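Local coordinates for flagellar hook-associated protein (Burkholderia pseudomallei, PDB 4UT1) that probably serves as a structural component of the junction between the hook and the filament of the bacterial flagellum, at residues S178-I183 with S212-L217; A218-V223 with V231-G236; A456-T461 with D556-T561; V519-S524 with V548-T553. All coordinates share one frame; numbering follows the deposited sequence.

The four contacts form two neighbouring pairs at far-apart ends of an elongated chain, the centres of interactions 1 and 3 lying about 90 Å apart. Interaction 1 packs helix 134-193 on helix 201-215 by apolar and CH-pi contacts, without hydrogen bonds; interaction 2 follows it and zips the first two strands of a sheet with backbone bonds. Leu214 and Ile183 of the first touch Val220 and Val231 of the second, so the pair shares a buried apolar layer. Interactions 3 and 4 lie in the D3 domain and touch through Phe560 and Leu550. Interaction 3 is a polar loop contact with a wet rim; interaction 4 sets a buried tyrosine between two sheets and turns watery beside Pro523.

Interaction 1 of 4, residues S178-I183 with S212-L217; sequences SYTSQI and SKLSQL. With EDO (1,2-ethanediol), chain E.
Tyr179 and Leu214 bring the two helices together, their CA atoms 6.1 Å apart, and no hydrogen bond runs between the segments. The ring of Tyr179 carries most of the contact. Lys213 lays its CB over one face, 3.7 Å from the ring centroid and 25° off the normal, a CH-pi contact displaced toward the hydroxyl end; the lysine chain then bends at chi2 and chi3 and takes its amine away from the helix it faces. Leu217 comes to the edge of the same ring, its CD1 3.7 Å from Tyr179 CD2. Beside the tyrosine, Leu214 swings CG opposite its own nitrogen (chi1 174°), which sends CD2 between the helices to meet Ile183 CD1 at 4.0 Å and the methyl of Thr180. That threonine keeps its hydroxyl on the far side, where the carbonyl oxygens of Ile176 and Asn177 and an ethanediol oxygen are possible acceptors of its one proton. On the second helix Ser215 OG turns back to a lone pair of Ser212 O at 2.7 Å. Helix 201-215 returns after a short connection from helix 134-193, whose end is predicted to be coiled coil, so the arrangement is that of an apolar seam in a helical hairpin.

Interaction 2 of 4, residues A218-V223 with V231-G236; sequences AGVQVV and VFLSGG
Phe232 presents an edge, not a face, to residues 218-223: Gln221 O lies in the plane of the ring, and Val223 CG1 sits at the rim 3.6 Å from Phe232 CE1. The side-chain amide of Gln221 is on the same side of the sheet, its plane turned 66° from the ring; chi1 of 63° sets its CG 3.9 Å from Phe232 CB. Backbone bonds join these two residues in both directions. Gln221 N reaches Phe232 O at 2.7 Å, almost in line with the carbonyl, and Phe232 N returns to Gln221 O at 2.9 Å. The non-hydrogen-bonded pair Val222 and Val231 points to the other face, where Val211 and Leu214 of helix 201-215 cover it; Val231 CG1 also touches Val220 CB. Toward the open end, Ser234 N donates to Gly219 O at 2.9 Å from 47° above the carbonyl plane, while Leu233 CD2 rests against Ala218 CB at 3.8 Å. From Leu233 to Gly236 the chain makes a type I turn, closed by Gly236 N on Leu233 O at 2.7 Å, and goes on to strand 238-241. This is an antiparallel beta hairpin, strands 220-225 and 228-233, at one edge of a meandering sheet whose apolar face packs on a helix.

Interaction 3 of 4, residues A456-T461 with D556-T561; sequences ATNSGT and DGDQFT. With EDO (1,2-ethanediol), chain U.
Asn458 and Asp558 meet where the loop after edge strand 450-454 passes the start of strand 559-564, its neighbour in an antiparallel sheet of the D3 domain. In the tight part the side-chain amide of Asn458 pairs with the backbone of Gln559, as a neighbouring strand's peptide groups could: OD1 accepts from Gln559 N at 2.9 Å, and ND2 donates to Gln559 O at 2.8 Å with the acceptor close to the amide plane. Two nearly straight bonds to one residue fix the rotation of this amide. Its flat side is stacked on the carboxylate of Asp558, the planes 23° apart, and ND2 also stands over one face of the Phe560 ring, offset toward the rim. Asp558, buried, turns its carboxylate back into the loop with CG beside its own nitrogen (chi1 -86°). OD1 takes Ser459 N at 3.1 Å, OD2 takes Gly460 N at 2.8 Å, and Ala555 N is a further donor to OD2; so many N-H groups would probably favour the charged form.

The outer side is looser and wetter. Thr457 and Gln559 keep their side chains 4.4 Å apart at the nearest atoms, OG1 and NE2, and a water bridges them, accepting from NE2. An ethanediol, probably from the crystallisation liquor, lies alongside, its O2 2.7 Å from Asp558 OD1. The same water spans inner and outer parts, because it donates a hydrogen bond to Asn458 OD1 at 2.8 Å, giving that oxygen a second donor besides Gln559 N.

Interaction 4 of 4, residues V519-S524 with V548-T553; sequences VPYDPS and VSLSGT. With EDO (1,2-ethanediol), chain I.
Tyr521, just beyond the short strand 519-520, is the first residue of its segment to touch 548-553. With CG opposite the backbone nitrogen (chi1 178°), the ring reaches across to strand 546-551, where Leu550 meets it at about a right angle. Leu550 CD2 lies over one face, 3.8 Å from the ring centroid and 17° off the normal, a CH-pi contact displaced toward the rim, nearest CE1. The hydroxyl continues past the leucine and donates to Gly552 O at 2.8 Å; that oxygen lies in the plane of the ring, at its edge, so a methyl and a hydrogen bond fix the aromatic from two directions and its buried OH has an acceptor. Asp522 points away from the contact. Its N donates to an ethanediol oxygen, O2, at 2.7 Å, and its carboxylate forms an Asx turn: OD1 takes Ser524 N at 3.0 Å and Ser524 OG at 2.6 Å, both from the same face of the carboxylate. The turn brings Pro523 back to the second segment, with its CB 3.4 Å from Thr553 OG1. Here the link is partly through solvent, since one water donates to Pro523 O and accepts from Gly552 N at 2.8 Å.

In the fold, strand 519-520 edges one antiparallel sheet beside strand 490-492, while strand 546-551 runs between 463-470 and 527-533 in another. Tyr521 spans the two, with Pro554 also against its side chain, and Leu550 packs in turn on Phe560 of strand 559-564, which belongs to the first sheet.

Interaction 1 of 4, residues S178-I183 with S212-L217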
loop_
_atom_site.group_PDB
_atom_site.type_symbol
_atom_site.label_atom_id
_atom_site.label_comp_id
_atom_site.label_asym_id
_atom_site.label_seq_id
_atom_site.Cartn_x
_atom_site.Cartn_y
_atom_site.Cartn_z
ATOM N N SER A 178 -36.471 8.906 -9.550
ATOM C CA SER A 178 -37.742 8.435 -10.081
ATOM C C SER A 178 -38.769 8.238 -8.974
ATOM O O SER A 178 -39.904 8.673 -9.089
ATOM C CB SER A 178 -37.554 7.120 -10.848
ATOM O OG SER A 178 -36.844 7.342 -12.048
ATOM N N TYR A 179 -38.366 7.575 -7.897
ATOM C CA TYR A 179 -39.282 7.307 -6.794
ATOM C C TYR A 179 -39.671 8.542 -5.983
ATOM O O TYR A 179 -40.820 8.668 -5.557
ATOM C CB TYR A 179 -38.686 6.255 -5.864
ATOM C CG TYR A 179 -38.704 4.876 -6.489
ATOM C CD1 TYR A 179 -39.901 4.295 -6.886
ATOM C CD2 TYR A 179 -37.531 4.160 -6.685
ATOM C CE1 TYR A 179 -39.930 3.034 -7.472
ATOM C CE2 TYR A 179 -37.548 2.903 -7.261
ATOM C CZ TYR A 179 -38.748 2.344 -7.648
ATOM O OH TYR A 179 -38.760 1.098 -8.221
ATOM N N THR A 180 -38.728 9.448 -5.758
ATOM C CA THR A 180 -39.048 10.652 -5.005
ATOM C C THR A 180 -40.031 11.521 -5.789
ATOM O O THR A 180 -40.983 12.051 -5.220
ATOM C CB THR A 180 -37.783 11.449 -4.657
ATOM O OG1 THR A 180 -37.076 11.784 -5.863
ATOM C CG2 THR A 180 -36.878 10.609 -3.755
ATOM N N SER A 181 -39.805 11.657 -7.092
ATOM C CA SER A 181 -40.744 12.357 -7.953
ATOM C C SER A 181 -42.133 11.714 -7.894
ATOM O O SER A 181 -43.143 12.416 -7.846
ATOM C CB SER A 181 -40.233 12.381 -9.394
ATOM O OG SER A 181 -41.211 12.938 -10.251
ATOM N N GLN A 182 -42.182 10.384 -7.882
ATOM C CA GLN A 182 -43.454 9.661 -7.820
ATOM C C GLN A 182 -44.201 9.945 -6.531
ATOM O O GLN A 182 -45.421 10.124 -6.531
ATOM C CB GLN A 182 -43.239 8.152 -7.936
ATOM C CG GLN A 182 -42.765 7.671 -9.273
ATOM C CD GLN A 182 -42.511 6.169 -9.261
ATOM O OE1 GLN A 182 -43.104 5.440 -8.465
ATOM N NE2 GLN A 182 -41.613 5.707 -10.125
ATOM N N ILE A 183 -43.459 9.981 -5.434
ATOM C CA ILE A 183 -44.037 10.215 -4.122
ATOM C C ILE A 183 -44.546 11.663 -3.990
ATOM O O ILE A 183 -45.621 11.898 -3.431
ATOM C CB ILE A 183 -43.015 9.896 -3.012
ATOM C CG1 ILE A 183 -42.742 8.379 -2.977
ATOM C CG2 ILE A 183 -43.514 10.390 -1.660
ATOM C CD1 ILE A 183 -41.458 7.988 -2.252
ATOM N N SER A 212 -41.301 1.926 -0.266
ATOM C CA SER A 212 -40.660 0.628 -0.083
ATOM C C SER A 212 -39.496 0.504 -1.034
ATOM O O SER A 212 -38.350 0.319 -0.611
ATOM C CB SER A 212 -41.650 -0.517 -0.308
ATOM O OG SER A 212 -40.972 -1.765 -0.401
ATOM N N LYS A 213 -39.801 0.618 -2.321
ATOM C CA LYS A 213 -38.786 0.569 -3.360
ATOM C C LYS A 213 -37.655 1.546 -3.053
ATOM O O LYS A 213 -36.485 1.192 -3.146
ATOM C CB LYS A 213 -39.398 0.871 -4.731
ATOM C CG LYS A 213 -40.557 -0.056 -5.128
ATOM C CD LYS A 213 -40.218 -1.534 -4.965
ATOM C CE LYS A 213 -39.222 -2.017 -6.006
ATOM N NZ LYS A 213 -39.082 -3.508 -5.990
ATOM N N LEU A 214 -38.007 2.768 -2.664
ATOM C CA LEU A 214 -37.007 3.779 -2.324
ATOM C C LEU A 214 -36.056 3.357 -1.183
ATOM O O LEU A 214 -34.844 3.577 -1.258
ATOM C CB LEU A 214 -37.718 5.096 -1.966
ATOM C CG LEU A 214 -36.840 6.239 -1.445
ATOM C CD1 LEU A 214 -35.752 6.608 -2.449
ATOM C CD2 LEU A 214 -37.702 7.457 -1.123
ATOM N N SER A 215 -36.596 2.749 -0.131
ATOM C CA SER A 215 -35.774 2.381 1.017
ATOM C C SER A 215 -34.782 1.266 0.672
ATOM O O SER A 215 -33.797 1.073 1.380
ATOM C CB SER A 215 -36.653 1.957 2.198
ATOM O OG SER A 215 -37.372 0.772 1.903
ATOM N N GLN A 216 -35.035 0.536 -0.408
ATOM C CA GLN A 216 -34.080 -0.471 -0.872
ATOM C C GLN A 216 -32.881 0.191 -1.557
ATOM O O GLN A 216 -31.832 -0.437 -1.755
ATOM C CB GLN A 216 -34.755 -1.462 -1.828
ATOM C CG GLN A 216 -35.850 -2.298 -1.186
ATOM C CD GLN A 216 -36.636 -3.090 -2.214
ATOM O OE1 GLN A 216 -36.149 -3.353 -3.309
ATOM N NE2 GLN A 216 -37.861 -3.459 -1.872
ATOM N N LEU A 217 -33.027 1.466 -1.903
ATOM C CA LEU A 217 -31.970 2.180 -2.601
ATOM C C LEU A 217 -31.183 3.081 -1.657
ATOM O O LEU A 217 -29.981 3.316 -1.858
ATOM C CB LEU A 217 -32.546 2.999 -3.755
ATOM C CG LEU A 217 -33.393 2.224 -4.771
ATOM C CD1 LEU A 217 -34.133 3.212 -5.666
ATOM C CD2 LEU A 217 -32.547 1.250 -5.594
HETATM C C1 EDO E . -36.136 13.840 -10.070
HETATM O O1 EDO E . -37.118 13.169 -10.850
HETATM C C2 EDO E . -36.764 14.565 -8.887
HETATM O O2 EDO E . -36.918 13.705 -7.752
#

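Interaction 2 of 4, residues A218-V223 with V231-G236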
loop_
_atom_site.group_PDB
_atom_site.type_symbol
_atom_site.label_atom_id
_atom_site.label_comp_id
_atom_site.label_asym_id
_atom_site.label_seq_id
_atom_site.Cartn_x
_atom_site.Cartn_y
_atom_site.Cartn_z
ATOM N N ALA A 218 -31.849 3.578 -0.622
ATOM C CA ALA A 218 -31.212 4.490 0.316
ATOM C C ALA A 218 -31.959 4.516 1.631
ATOM O O ALA A 218 -33.157 4.253 1.681
ATOM C CB ALA A 218 -31.129 5.906 -0.271
ATOM N N GLY A 219 -31.243 4.851 2.696
ATOM C CA GLY A 219 -31.846 4.980 4.005
ATOM C C GLY A 219 -32.720 6.213 4.030
ATOM O O GLY A 219 -32.235 7.329 3.858
ATOM N N VAL A 220 -34.017 5.999 4.219
ATOM C CA VAL A 220 -34.972 7.095 4.251
ATOM C C VAL A 220 -35.887 7.016 5.460
ATOM O O VAL A 220 -36.208 5.928 5.951
ATOM C CB VAL A 220 -35.843 7.121 2.985
ATOM C CG1 VAL A 220 -34.971 7.332 1.751
ATOM C CG2 VAL A 220 -36.665 5.841 2.871
ATOM N N GLN A 221 -36.303 8.182 5.933
ATOM C CA GLN A 221 -37.314 8.277 6.968
ATOM C C GLN A 221 -38.457 9.158 6.460
ATOM O O GLN A 221 -38.232 10.257 5.940
ATOM C CB GLN A 221 -36.724 8.840 8.251
ATOM C CG GLN A 221 -36.198 10.253 8.102
ATOM C CD GLN A 221 -35.428 10.722 9.317
ATOM O OE1 GLN A 221 -34.286 10.316 9.537
ATOM N NE2 GLN A 221 -36.049 11.587 10.116
ATOM N N VAL A 222 -39.680 8.660 6.587
ATOM C CA VAL A 222 -40.844 9.412 6.152
ATOM C C VAL A 222 -41.518 10.031 7.362
ATOM O O VAL A 222 -41.443 9.492 8.466
ATOM C CB VAL A 222 -41.849 8.533 5.396
ATOM C CG1 VAL A 222 -41.131 7.384 4.718
ATOM C CG2 VAL A 222 -42.924 8.014 6.345
ATOM N N VAL A 223 -42.162 11.172 7.160
ATOM C CA VAL A 223 -42.938 11.781 8.228
ATOM C C VAL A 223 -44.274 12.299 7.690
ATOM O O VAL A 223 -44.334 12.893 6.611
ATOM C CB VAL A 223 -42.169 12.920 8.904
ATOM C CG1 VAL A 223 -41.443 13.765 7.870
ATOM C CG2 VAL A 223 -43.116 13.769 9.738
ATOM N N VAL A 231 -40.270 13.085 2.929
ATOM C CA VAL A 231 -39.262 12.021 2.943
ATOM C C VAL A 231 -37.865 12.598 3.043
ATOM O O VAL A 231 -37.516 13.549 2.337
ATOM C CB VAL A 231 -39.351 11.121 1.691
ATOM C CG1 VAL A 231 -38.387 9.938 1.824
ATOM C CG2 VAL A 231 -40.764 10.625 1.494
ATOM N N PHE A 232 -37.065 12.008 3.928
ATOM C CA PHE A 232 -35.713 12.474 4.183
ATOM C C PHE A 232 -34.729 11.317 4.148
ATOM O O PHE A 232 -35.053 10.205 4.574
ATOM C CB PHE A 232 -35.613 13.157 5.546
ATOM C CG PHE A 232 -36.494 14.355 5.695
ATOM C CD1 PHE A 232 -37.830 14.209 6.025
ATOM C CD2 PHE A 232 -35.978 15.631 5.527
ATOM C CE1 PHE A 232 -38.647 15.324 6.172
ATOM C CE2 PHE A 232 -36.781 16.745 5.670
ATOM C CZ PHE A 232 -38.117 16.592 5.995
ATOM N N LEU A 233 -33.537 11.590 3.635
ATOM C CA LEU A 233 -32.413 10.671 3.804
ATOM C C LEU A 233 -32.088 10.604 5.282
ATOM O O LEU A 233 -32.274 11.584 6.005
ATOM C CB LEU A 233 -31.195 11.129 3.002
ATOM C CG LEU A 233 -31.271 10.872 1.495
ATOM C CD1 LEU A 233 -30.112 11.541 0.787
ATOM C CD2 LEU A 233 -31.300 9.379 1.185
ATOM N N SER A 234 -31.596 9.454 5.733
ATOM C CA SER A 234 -31.325 9.251 7.151
ATOM C C SER A 234 -30.460 10.368 7.710
ATOM O O SER A 234 -30.577 10.723 8.880
ATOM C CB SER A 234 -30.643 7.901 7.385
ATOM O OG SER A 234 -31.431 6.830 6.893
ATOM N N GLY A 235 -29.606 10.933 6.861
ATOM C CA GLY A 235 -28.682 11.974 7.277
ATOM C C GLY A 235 -29.304 13.348 7.364
ATOM O O GLY A 235 -28.659 14.295 7.808
ATOM N N GLY A 236 -30.552 13.466 6.919
ATOM C CA GLY A 236 -31.295 14.711 7.049
ATOM C C GLY A 236 -31.717 15.370 5.748
ATOM O O GLY A 236 -32.619 16.206 5.740
#

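Interaction 3 of 4, residues A456-T461 with D556-T561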
loop_
_atom_site.group_PDB
_atom_site.type_symbol
_atom_site.label_atom_id
_atom_site.label_comp_id
_atom_site.label_asym_id
_atom_site.label_seq_id
_atom_site.Cartn_x
_atom_site.Cartn_y
_atom_site.Cartn_z
ATOM N N ALA A 456 47.832 -17.315 -0.275
ATOM C CA ALA A 456 48.127 -18.746 -0.362
ATOM C C ALA A 456 49.411 -19.149 0.365
ATOM O O ALA A 456 49.596 -20.318 0.691
ATOM C CB ALA A 456 48.194 -19.185 -1.826
ATOM N N THR A 457 50.271 -18.174 0.640
ATOM C CA THR A 457 51.509 -18.415 1.378
ATOM C C THR A 457 51.314 -18.448 2.889
ATOM O O THR A 457 52.254 -18.728 3.611
ATOM C CB THR A 457 52.569 -17.353 1.069
ATOM O OG1 THR A 457 51.986 -16.044 1.180
ATOM C CG2 THR A 457 53.122 -17.545 -0.344
ATOM N N ASN A 458 50.111 -18.144 3.372
ATOM C CA ASN A 458 49.826 -18.247 4.810
ATOM C C ASN A 458 50.148 -19.628 5.358
ATOM O O ASN A 458 49.958 -20.623 4.670
ATOM C CB ASN A 458 48.363 -17.911 5.090
ATOM C CG ASN A 458 48.071 -16.445 4.904
ATOM O OD1 ASN A 458 48.979 -15.658 4.622
ATOM N ND2 ASN A 458 46.797 -16.059 5.056
ATOM N N SER A 459 50.641 -19.688 6.590
ATOM C CA SER A 459 50.981 -20.959 7.201
ATOM C C SER A 459 50.076 -21.253 8.388
ATOM O O SER A 459 50.017 -22.379 8.865
ATOM C CB SER A 459 52.446 -20.967 7.638
ATOM O OG SER A 459 52.665 -20.020 8.672
ATOM N N GLY A 460 49.360 -20.241 8.864
ATOM C CA GLY A 460 48.527 -20.414 10.047
ATOM C C GLY A 460 47.166 -21.027 9.753
ATOM O O GLY A 460 46.961 -21.593 8.686
ATOM N N THR A 461 46.243 -20.917 10.707
ATOM C CA THR A 461 44.910 -21.479 10.574
ATOM C C THR A 461 43.853 -20.392 10.414
ATOM O O THR A 461 42.676 -20.633 10.671
ATOM C CB THR A 461 44.533 -22.336 11.798
ATOM O OG1 THR A 461 44.610 -21.535 12.987
ATOM C CG2 THR A 461 45.472 -23.547 11.924
ATOM N N ASP A 556 52.401 -15.363 12.264
ATOM C CA ASP A 556 52.958 -14.022 12.141
ATOM C C ASP A 556 53.215 -13.733 10.668
ATOM O O ASP A 556 53.766 -14.574 9.952
ATOM C CB ASP A 556 54.257 -13.883 12.964
ATOM C CG ASP A 556 54.801 -12.461 12.955
ATOM O OD1 ASP A 556 54.064 -11.536 13.349
ATOM O OD2 ASP A 556 55.953 -12.266 12.529
ATOM N N GLY A 557 52.748 -12.575 10.203
ATOM C CA GLY A 557 52.921 -12.177 8.817
ATOM C C GLY A 557 51.856 -12.680 7.848
ATOM O O GLY A 557 51.881 -12.296 6.684
ATOM N N ASP A 558 50.941 -13.529 8.314
ATOM C CA ASP A 558 49.895 -14.077 7.432
ATOM C C ASP A 558 49.034 -12.915 6.954
ATOM O O ASP A 558 48.952 -11.887 7.623
ATOM C CB ASP A 558 49.047 -15.151 8.135
ATOM C CG ASP A 558 49.668 -16.551 8.040
ATOM O OD1 ASP A 558 50.715 -16.702 7.379
ATOM O OD2 ASP A 558 49.092 -17.495 8.614
ATOM N N GLN A 559 48.423 -13.070 5.785
ATOM C CA GLN A 559 47.768 -11.955 5.111
ATOM C C GLN A 559 46.426 -12.361 4.568
ATOM O O GLN A 559 46.230 -13.503 4.158
ATOM C CB GLN A 559 48.629 -11.429 3.959
ATOM C CG GLN A 559 50.061 -11.033 4.352
ATOM C CD GLN A 559 50.934 -10.817 3.135
ATOM O OE1 GLN A 559 51.054 -9.697 2.636
ATOM N NE2 GLN A 559 51.527 -11.900 2.625
ATOM N N PHE A 560 45.518 -11.396 4.539
ATOM C CA PHE A 560 44.164 -11.593 4.034
ATOM C C PHE A 560 43.826 -10.392 3.167
ATOM O O PHE A 560 44.039 -9.243 3.574
ATOM C CB PHE A 560 43.193 -11.775 5.201
ATOM C CG PHE A 560 43.653 -12.821 6.169
ATOM C CD1 PHE A 560 44.532 -12.492 7.191
ATOM C CD2 PHE A 560 43.297 -14.152 5.991
ATOM C CE1 PHE A 560 45.016 -13.469 8.058
ATOM C CE2 PHE A 560 43.772 -15.139 6.851
ATOM C CZ PHE A 560 44.640 -14.788 7.890
ATOM N N THR A 561 43.351 -10.650 1.951
ATOM C CA THR A 561 43.112 -9.574 0.998
ATOM C C THR A 561 41.630 -9.256 0.879
ATOM O O THR A 561 40.772 -10.100 1.163
ATOM C CB THR A 561 43.651 -9.915 -0.399
ATOM O OG1 THR A 561 43.008 -11.107 -0.883
ATOM C CG2 THR A 561 45.148 -10.143 -0.350
HETATM C C1 EDO U . 53.335 -14.637 5.605
HETATM O O1 EDO U . 53.700 -14.770 4.228
HETATM C C2 EDO U . 53.533 -15.942 6.347
HETATM O O2 EDO U . 53.225 -15.772 7.733
HETATM O O HOH W 1 51.440 -14.831 3.483
#

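Interaction 4 of 4, residues V519-S524 with V548-T553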
loop_
_atom_site.group_PDB
_atom_site.type_symbol
_atom_site.label_atom_id
_atom_site.label_comp_id
_atom_site.label_asym_id
_atom_site.label_seq_id
_atom_site.Cartn_x
_atom_site.Cartn_y
_atom_site.Cartn_z
ATOM N N VAL A 519 44.348 -3.210 14.568
ATOM C CA VAL A 519 43.084 -3.664 15.103
ATOM C C VAL A 519 43.317 -4.946 15.890
ATOM O O VAL A 519 43.934 -5.875 15.373
ATOM C CB VAL A 519 42.062 -3.923 13.980
ATOM C CG1 VAL A 519 40.788 -4.521 14.540
ATOM C CG2 VAL A 519 41.777 -2.631 13.230
ATOM N N PRO A 520 42.801 -5.020 17.127
ATOM C CA PRO A 520 43.031 -6.221 17.941
ATOM C C PRO A 520 42.340 -7.437 17.355
ATOM O O PRO A 520 41.209 -7.325 16.887
ATOM C CB PRO A 520 42.411 -5.866 19.301
ATOM C CG PRO A 520 42.146 -4.376 19.251
ATOM C CD PRO A 520 41.927 -4.052 17.810
ATOM N N TYR A 521 43.020 -8.580 17.383
ATOM C CA TYR A 521 42.414 -9.836 16.954
ATOM C C TYR A 521 42.727 -10.924 17.963
ATOM O O TYR A 521 43.900 -11.175 18.287
ATOM C CB TYR A 521 42.897 -10.259 15.568
ATOM C CG TYR A 521 42.289 -11.589 15.178
ATOM C CD1 TYR A 521 40.962 -11.669 14.771
ATOM C CD2 TYR A 521 43.024 -12.764 15.270
ATOM C CE1 TYR A 521 40.386 -12.882 14.441
ATOM C CE2 TYR A 521 42.459 -13.982 14.941
ATOM C CZ TYR A 521 41.149 -14.040 14.530
ATOM O OH TYR A 521 40.592 -15.253 14.209
ATOM N N ASP A 522 41.665 -11.532 18.478
ATOM C CA ASP A 522 41.754 -12.610 19.454
ATOM C C ASP A 522 41.376 -13.938 18.793
ATOM O O ASP A 522 40.201 -14.189 18.521
ATOM C CB ASP A 522 40.836 -12.309 20.643
ATOM C CG ASP A 522 41.016 -13.279 21.801
ATOM O OD1 ASP A 522 41.582 -14.372 21.611
ATOM O OD2 ASP A 522 40.570 -12.941 22.918
ATOM N N PRO A 523 42.378 -14.794 18.535
ATOM C CA PRO A 523 42.144 -16.086 17.877
ATOM C C PRO A 523 41.165 -16.975 18.633
ATOM O O PRO A 523 40.570 -17.876 18.031
ATOM C CB PRO A 523 43.541 -16.722 17.843
ATOM C CG PRO A 523 44.496 -15.545 17.909
ATOM C CD PRO A 523 43.804 -14.568 18.832
ATOM N N SER A 524 40.998 -16.734 19.927
ATOM C CA SER A 524 40.097 -17.553 20.723
ATOM C C SER A 524 38.659 -17.166 20.431
ATOM O O SER A 524 37.731 -17.935 20.682
ATOM C CB SER A 524 40.393 -17.413 22.222
ATOM O OG SER A 524 40.002 -16.149 22.731
ATOM N N VAL A 548 33.752 -8.361 6.746
ATOM C CA VAL A 548 34.449 -9.652 6.689
ATOM C C VAL A 548 34.552 -10.274 8.079
ATOM O O VAL A 548 34.570 -9.558 9.087
ATOM C CB VAL A 548 35.873 -9.525 6.091
ATOM C CG1 VAL A 548 35.805 -9.160 4.629
ATOM C CG2 VAL A 548 36.717 -8.489 6.866
ATOM N N SER A 549 34.630 -11.604 8.129
ATOM C CA SER A 549 34.835 -12.309 9.392
ATOM C C SER A 549 36.110 -13.133 9.332
ATOM O O SER A 549 36.363 -13.807 8.342
ATOM C CB SER A 549 33.651 -13.222 9.722
ATOM O OG SER A 549 32.480 -12.460 9.949
ATOM N N LEU A 550 36.900 -13.062 10.397
ATOM C CA LEU A 550 38.119 -13.862 10.529
ATOM C C LEU A 550 38.017 -14.777 11.743
ATOM O O LEU A 550 37.585 -14.357 12.814
ATOM C CB LEU A 550 39.344 -12.957 10.649
ATOM C CG LEU A 550 40.730 -13.600 10.780
ATOM C CD1 LEU A 550 41.111 -14.362 9.510
ATOM C CD2 LEU A 550 41.751 -12.521 11.112
ATOM N N SER A 551 38.400 -16.035 11.572
ATOM C CA SER A 551 38.470 -16.947 12.699
ATOM C C SER A 551 39.785 -17.703 12.586
ATOM O O SER A 551 40.507 -17.547 11.606
ATOM C CB SER A 551 37.279 -17.905 12.720
ATOM O OG SER A 551 37.320 -18.774 11.611
ATOM N N GLY A 552 40.099 -18.511 13.590
ATOM C CA GLY A 552 41.343 -19.258 13.576
ATOM C C GLY A 552 42.553 -18.447 14.011
ATOM O O GLY A 552 42.435 -17.294 14.451
ATOM N N THR A 553 43.728 -19.059 13.869
ATOM C CA THR A 553 44.970 -18.455 14.335
ATOM C C THR A 553 45.949 -18.222 13.191
ATOM O O THR A 553 46.679 -19.143 12.795
ATOM C CB THR A 553 45.639 -19.342 15.397
ATOM O OG1 THR A 553 44.713 -19.580 16.466
ATOM C CG2 THR A 553 46.897 -18.679 15.953
HETATM C C1 EDO I . 38.858 -9.241 19.934
HETATM O O1 EDO I . 39.566 -8.275 19.151
HETATM C C2 EDO I . 38.121 -10.177 18.982
HETATM O O2 EDO I . 39.047 -10.803 18.081
HETATM O O HOH W 2 38.506 -18.179 15.920
#